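PDB 4CP6: choline binding protein PCPA from Streptococcus pneumoniae, which is a choline-binding pneumococcal surface protein and vaccine antigen whose leucine-rich repeat region probably serves in adhesion. Local coordinates for residues V47-G52 and V92-S97; K258-Y263 and E278-I283. All blocks are in the same frame, centred on the assembly; numbering follows the deposited sequence.

Two ways of joining parts of a leucine-rich repeat protein that are distant in sequence are compared here, on opposite sides of the chain's centre and about 48 Å apart between contact centres. Contact 1, its centre about 31 Å from that of the chain, joins two irregular loops that lead to strands 57-59 and 97-100, and relies on aromatic rings, a proline and one bridging water, with no direct hydrogen bond. Contact 2, about 17 Å out, joins strands 259-260 and 282-283 through backbone bonds, with leucine and isoleucine on one face and a water-linked charged pair on the other. Both are partly buried: a phenylalanine, a tyrosine and a proline are covered in contact 1, aliphatic side chains in contact 2.

Contact 1: residues V47-G52 and V92-S97; sequences VEFEAG and VYYPSS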
loop_
_atom_site.group_PDB
_atom_site.type_symbol
_atom_site.label_atom_id
_atom_site.label_comp_id
_atom_site.label_asym_id
_atom_site.label_seq_id
_atom_site.Cartn_x
_atom_site.Cartn_y
_atom_site.Cartn_z
ATOM N N VAL A 47 14.608 15.861 19.444
ATOM C CA VAL A 47 15.929 16.280 19.864
ATOM C C VAL A 47 16.337 17.423 18.917
ATOM O O VAL A 47 16.150 17.348 17.688
ATOM C CB VAL A 47 16.933 15.111 19.731
ATOM C CG1 VAL A 47 18.398 15.594 19.823
ATOM C CG2 VAL A 47 16.628 14.024 20.747
ATOM N N GLU A 48 16.851 18.509 19.514
ATOM C CA GLU A 48 17.335 19.647 18.753
ATOM C C GLU A 48 18.849 19.519 18.600
ATOM O O GLU A 48 19.556 19.398 19.599
ATOM C CB GLU A 48 17.003 20.919 19.518
ATOM C CG GLU A 48 17.418 22.172 18.781
ATOM C CD GLU A 48 16.842 23.404 19.440
ATOM O OE1 GLU A 48 15.622 23.638 19.284
ATOM O OE2 GLU A 48 17.597 24.106 20.150
ATOM N N PHE A 49 19.343 19.579 17.366
ATOM C CA PHE A 49 20.753 19.456 17.054
ATOM C C PHE A 49 21.413 20.821 16.985
ATOM O O PHE A 49 20.750 21.820 16.702
ATOM C CB PHE A 49 20.948 18.697 15.723
ATOM C CG PHE A 49 20.517 17.246 15.814
ATOM C CD1 PHE A 49 21.372 16.285 16.336
ATOM C CD2 PHE A 49 19.236 16.858 15.437
ATOM C CE1 PHE A 49 20.973 14.949 16.440
ATOM C CE2 PHE A 49 18.832 15.523 15.549
ATOM C CZ PHE A 49 19.708 14.575 16.042
ATOM N N GLU A 50 22.723 20.850 17.228
ATOM C CA GLU A 50 23.547 22.048 17.143
ATOM C C GLU A 50 23.824 22.351 15.679
ATOM O O GLU A 50 23.822 21.442 14.845
ATOM C CB GLU A 50 24.880 21.784 17.854
ATOM C CG GLU A 50 24.705 21.417 19.325
ATOM C CD GLU A 50 25.862 20.700 19.997
ATOM O OE1 GLU A 50 26.938 20.571 19.371
ATOM O OE2 GLU A 50 25.692 20.271 21.161
ATOM N N ALA A 51 24.125 23.624 15.345
ATOM C CA ALA A 51 24.457 24.000 13.974
ATOM C C ALA A 51 25.557 23.128 13.411
ATOM O O ALA A 51 25.454 22.684 12.272
ATOM C CB ALA A 51 24.875 25.468 13.922
ATOM N N GLY A 52 26.601 22.878 14.214
ATOM C CA GLY A 52 27.754 22.091 13.788
ATOM C C GLY A 52 27.448 20.641 13.487
ATOM O O GLY A 52 28.241 19.987 12.806
ATOM N N VAL A 92 16.439 24.001 10.363
ATOM C CA VAL A 92 16.310 23.100 11.499
ATOM C C VAL A 92 17.419 22.076 11.238
ATOM O O VAL A 92 17.429 21.409 10.184
ATOM C CB VAL A 92 14.887 22.483 11.598
ATOM C CG1 VAL A 92 14.819 21.435 12.701
ATOM C CG2 VAL A 92 13.844 23.580 11.859
ATOM N N TYR A 93 18.413 22.029 12.138
ATOM C CA TYR A 93 19.605 21.212 11.940
ATOM C C TYR A 93 19.313 19.734 12.065
ATOM O O TYR A 93 18.481 19.337 12.876
ATOM C CB TYR A 93 20.692 21.616 12.938
ATOM C CG TYR A 93 20.938 23.108 12.922
ATOM C CD1 TYR A 93 21.333 23.753 11.755
ATOM C CD2 TYR A 93 20.779 23.871 14.076
ATOM C CE1 TYR A 93 21.567 25.129 11.734
ATOM C CE2 TYR A 93 20.994 25.247 14.060
ATOM C CZ TYR A 93 21.408 25.863 12.895
ATOM O OH TYR A 93 21.621 27.225 12.906
ATOM N N TYR A 94 19.988 18.911 11.266
ATOM C CA TYR A 94 19.709 17.481 11.330
ATOM C C TYR A 94 20.907 16.728 10.770
ATOM O O TYR A 94 21.490 17.163 9.788
ATOM C CB TYR A 94 18.413 17.148 10.525
ATOM C CG TYR A 94 17.835 15.811 10.917
ATOM C CD1 TYR A 94 18.284 14.635 10.316
ATOM C CD2 TYR A 94 16.873 15.708 11.926
ATOM C CE1 TYR A 94 17.837 13.388 10.754
ATOM C CE2 TYR A 94 16.376 14.467 12.330
ATOM C CZ TYR A 94 16.849 13.309 11.721
ATOM O OH TYR A 94 16.380 12.071 12.096
ATOM N N PRO A 95 21.281 15.588 11.381
ATOM C CA PRO A 95 22.441 14.836 10.894
ATOM C C PRO A 95 22.271 14.219 9.511
ATOM O O PRO A 95 21.158 14.008 9.040
ATOM C CB PRO A 95 22.644 13.742 11.952
ATOM C CG PRO A 95 21.438 13.707 12.762
ATOM C CD PRO A 95 20.724 15.012 12.614
ATOM N N SER A 96 23.401 13.877 8.871
ATOM C CA SER A 96 23.357 13.247 7.542
ATOM C C SER A 96 23.144 11.725 7.640
ATOM O O SER A 96 22.739 11.084 6.662
ATOM C CB SER A 96 24.675 13.509 6.839
ATOM O OG SER A 96 25.741 13.079 7.668
ATOM N N SER A 97 23.479 11.144 8.783
ATOM C CA SER A 97 23.322 9.710 9.043
ATOM C C SER A 97 23.182 9.533 10.531
ATOM O O SER A 97 23.647 10.391 11.296
ATOM C CB SER A 97 24.522 8.911 8.528
ATOM O OG SER A 97 25.669 9.136 9.334
HETATM O O HOH W 1 17.555 20.461 15.209
#
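The carbonyl oxygen Tyr93 O accepts a hydrogen bond from a water at 2.8 Å, and the same water accepts one from Phe49 N at 2.9 Å. This single molecule joins the two backbones where they come nearest, and the rest of the contact is made by rings.

Phe49 points from its loop toward residues 92-97, where Pro95 crosses it at about a right angle. Pro95 CD sits almost over the middle of the Phe49 ring, 3.5 Å from the centroid and 10° off the normal, in a CH-pi contact. Val47 CG1 lies over the opposite face, nearer the rim, so the phenyl group has aliphatic carbon both above and below. Pro95 CD also covers one face of the Tyr94 ring, while Phe49 turns an edge to that tyrosine in a T-shaped pair with centroids 5.5 Å apart and planes at 68°. The loops concerned run into strands 57-59 and 97-100, the first two strands of a parallel sheet at the N-terminal end of the repeat solenoid, and Phe58 of the first strand adds a second edge-to-face partner for Phe49. The Tyr94 hydroxyl is hydrogen-bonded to Phe81 O and Ser115 OG.

Tyr93 makes a second ring contact nearer the surface. With CG anti to its carbonyl carbon (chi1 -51°), its ring lies against the start of the short 3-10 turn, and Ala51 CA stands 3.5 Å from the ring centroid, almost straight above it. The methyl carbon Ala51 CB follows over the phenol end, 3.6 Å from Tyr93 CZ. At the ring's edge, near its plane, Phe49 O comes to 3.3 Å from Tyr93 CD2.

Contact 2: residues K258-Y263 and E278-I283; sequences KELASY and EGLEKI
Leu260 meets two aliphatic side chains in two different ways. It crosses Leu280 at about a right angle, with Leu260 CD2 3.7 Å from Leu280 CD1, whereas it lies alongside Ile283, pointing the same way, with Leu260 CD1 4.2 Å from Ile283 CG1. Its two methyl branches thus divide the work, one for each neighbour, and Phe288 and Leu239 pack on the same leucine.

On the other face of the sheet Glu259 and Lys282 start side by side, their CB atoms 4.1 Å apart. Lys282 then runs out fully extended, CG anti to the backbone N (chi1 175°). The charged ends do not touch: a water donates to Glu259 OE1 and accepts from Lys282 NZ, spanning the gap. A long, weak ion pair also links Lys282 to Glu307.

Backbone bonds set this arrangement. Leu260 N donates to Lys282 O at 2.9 Å, and Lys258 O takes two donors, Glu281 N at 2.8 Å, tilted from the carbonyl plane, and Lys282 N at 3.3 Å, lying in it. Glu259 thereby pairs with Lys282 and Leu260 with Ile283, each 23 residues apart, with strands 238-241 and 305-306 continuing the ladder on either side: the in-register parallel stacking of successive coils that is characteristic of solenoid proteins such as the BspA-type leucine-rich repeats.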
loop_
_atom_site.group_PDB
_atom_site.type_symbol
_atom_site.label_atom_id
_atom_site.label_comp_id
_atom_site.label_asym_id
_atom_site.label_seq_id
_atom_site.Cartn_x
_atom_site.Cartn_y
_atom_site.Cartn_z
ATOM N N LYS A 258 -7.591 -17.290 -6.474
ATOM C CA LYS A 258 -8.970 -17.096 -6.017
ATOM C C LYS A 258 -9.253 -15.593 -5.856
ATOM O O LYS A 258 -10.406 -15.160 -5.970
ATOM C CB LYS A 258 -9.217 -17.789 -4.689
ATOM C CG LYS A 258 -9.038 -19.304 -4.791
ATOM C CD LYS A 258 -9.608 -20.019 -3.573
ATOM C CE LYS A 258 -9.930 -21.468 -3.873
ATOM N NZ LYS A 258 -8.809 -22.378 -3.508
ATOM N N GLU A 259 -8.219 -14.793 -5.552
ATOM C CA GLU A 259 -8.453 -13.365 -5.396
ATOM C C GLU A 259 -7.258 -12.543 -5.766
ATOM O O GLU A 259 -6.096 -12.969 -5.577
ATOM C CB GLU A 259 -8.917 -13.028 -3.969
ATOM C CG GLU A 259 -7.858 -13.211 -2.915
ATOM C CD GLU A 259 -8.309 -12.787 -1.529
ATOM O OE1 GLU A 259 -8.650 -11.596 -1.325
ATOM O OE2 GLU A 259 -8.315 -13.664 -0.640
ATOM N N LEU A 260 -7.554 -11.304 -6.240
ATOM C CA LEU A 260 -6.531 -10.288 -6.450
ATOM C C LEU A 260 -6.641 -9.388 -5.244
ATOM O O LEU A 260 -7.736 -8.873 -4.959
ATOM C CB LEU A 260 -6.738 -9.487 -7.732
ATOM C CG LEU A 260 -6.924 -10.309 -8.998
ATOM C CD1 LEU A 260 -7.038 -9.399 -10.182
ATOM C CD2 LEU A 260 -5.746 -11.260 -9.229
ATOM N N ALA A 261 -5.545 -9.210 -4.506
ATOM C CA ALA A 261 -5.583 -8.373 -3.309
ATOM C C ALA A 261 -5.848 -6.932 -3.679
ATOM O O ALA A 261 -5.619 -6.493 -4.819
ATOM C CB ALA A 261 -4.229 -8.441 -2.596
ATOM N N SER A 262 -6.291 -6.177 -2.698
ATOM C CA SER A 262 -6.462 -4.759 -2.900
ATOM C C SER A 262 -5.125 -4.145 -3.335
ATOM O O SER A 262 -4.055 -4.556 -2.840
ATOM C CB SER A 262 -6.961 -4.105 -1.621
ATOM O OG SER A 262 -6.185 -4.442 -0.484
ATOM N N TYR A 263 -5.183 -3.178 -4.282
ATOM C CA TYR A 263 -4.013 -2.464 -4.820
ATOM C C TYR A 263 -2.991 -3.391 -5.515
ATOM O O TYR A 263 -1.864 -2.945 -5.812
ATOM C CB TYR A 263 -3.319 -1.666 -3.690
ATOM C CG TYR A 263 -4.109 -0.443 -3.271
ATOM C CD1 TYR A 263 -5.075 -0.517 -2.267
ATOM C CD2 TYR A 263 -3.909 0.785 -3.896
ATOM C CE1 TYR A 263 -5.789 0.610 -1.875
ATOM C CE2 TYR A 263 -4.613 1.919 -3.504
ATOM C CZ TYR A 263 -5.563 1.819 -2.506
ATOM O OH TYR A 263 -6.231 2.981 -2.127
ATOM N N GLU A 278 -10.379 -18.927 -14.681
ATOM C CA GLU A 278 -11.546 -19.492 -14.044
ATOM C C GLU A 278 -11.111 -19.985 -12.663
ATOM O O GLU A 278 -10.028 -20.588 -12.526
ATOM C CB GLU A 278 -12.102 -20.676 -14.840
ATOM C CG GLU A 278 -12.976 -20.243 -15.991
ATOM C CD GLU A 278 -14.029 -19.194 -15.676
ATOM O OE1 GLU A 278 -14.693 -19.289 -14.617
ATOM O OE2 GLU A 278 -14.199 -18.303 -16.535
ATOM N N GLY A 279 -11.947 -19.721 -11.673
ATOM C CA GLY A 279 -11.689 -20.044 -10.279
ATOM C C GLY A 279 -11.483 -18.761 -9.481
ATOM O O GLY A 279 -11.690 -18.750 -8.267
ATOM N N LEU A 280 -11.080 -17.668 -10.164
ATOM C CA LEU A 280 -10.916 -16.366 -9.491
ATOM C C LEU A 280 -12.303 -15.864 -9.104
ATOM O O LEU A 280 -13.229 -15.832 -9.925
ATOM C CB LEU A 280 -10.195 -15.389 -10.403
ATOM C CG LEU A 280 -9.665 -14.145 -9.708
ATOM C CD1 LEU A 280 -8.294 -13.811 -10.215
ATOM C CD2 LEU A 280 -10.582 -12.997 -9.914
ATOM N N GLU A 281 -12.462 -15.504 -7.832
ATOM C CA GLU A 281 -13.749 -15.071 -7.295
ATOM C C GLU A 281 -13.843 -13.592 -6.966
ATOM O O GLU A 281 -14.947 -13.055 -6.965
ATOM C CB GLU A 281 -14.073 -15.816 -5.991
ATOM C CG GLU A 281 -14.124 -17.332 -6.136
ATOM C CD GLU A 281 -14.115 -18.105 -4.827
ATOM O OE1 GLU A 281 -13.858 -17.503 -3.757
ATOM O OE2 GLU A 281 -14.345 -19.333 -4.881
ATOM N N LYS A 282 -12.731 -12.965 -6.606
ATOM C CA LYS A 282 -12.757 -11.599 -6.105
ATOM C C LYS A 282 -11.633 -10.746 -6.610
ATOM O O LYS A 282 -10.475 -11.176 -6.623
ATOM C CB LYS A 282 -12.729 -11.687 -4.556
ATOM C CG LYS A 282 -12.633 -10.345 -3.827
ATOM C CD LYS A 282 -12.708 -10.604 -2.328
ATOM C CE LYS A 282 -12.792 -9.341 -1.543
ATOM N NZ LYS A 282 -12.836 -9.650 -0.084
ATOM N N ILE A 283 -11.979 -9.498 -6.956
ATOM C CA ILE A 283 -11.017 -8.474 -7.345
ATOM C C ILE A 283 -11.083 -7.385 -6.266
ATOM O O ILE A 283 -12.137 -6.750 -6.081
ATOM C CB ILE A 283 -11.335 -7.902 -8.741
ATOM C CG1 ILE A 283 -11.176 -9.013 -9.791
ATOM C CG2 ILE A 283 -10.475 -6.678 -9.050
ATOM C CD1 ILE A 283 -11.677 -8.632 -11.181
HETATM O O HOH W 2 -10.420 -11.131 0.765
#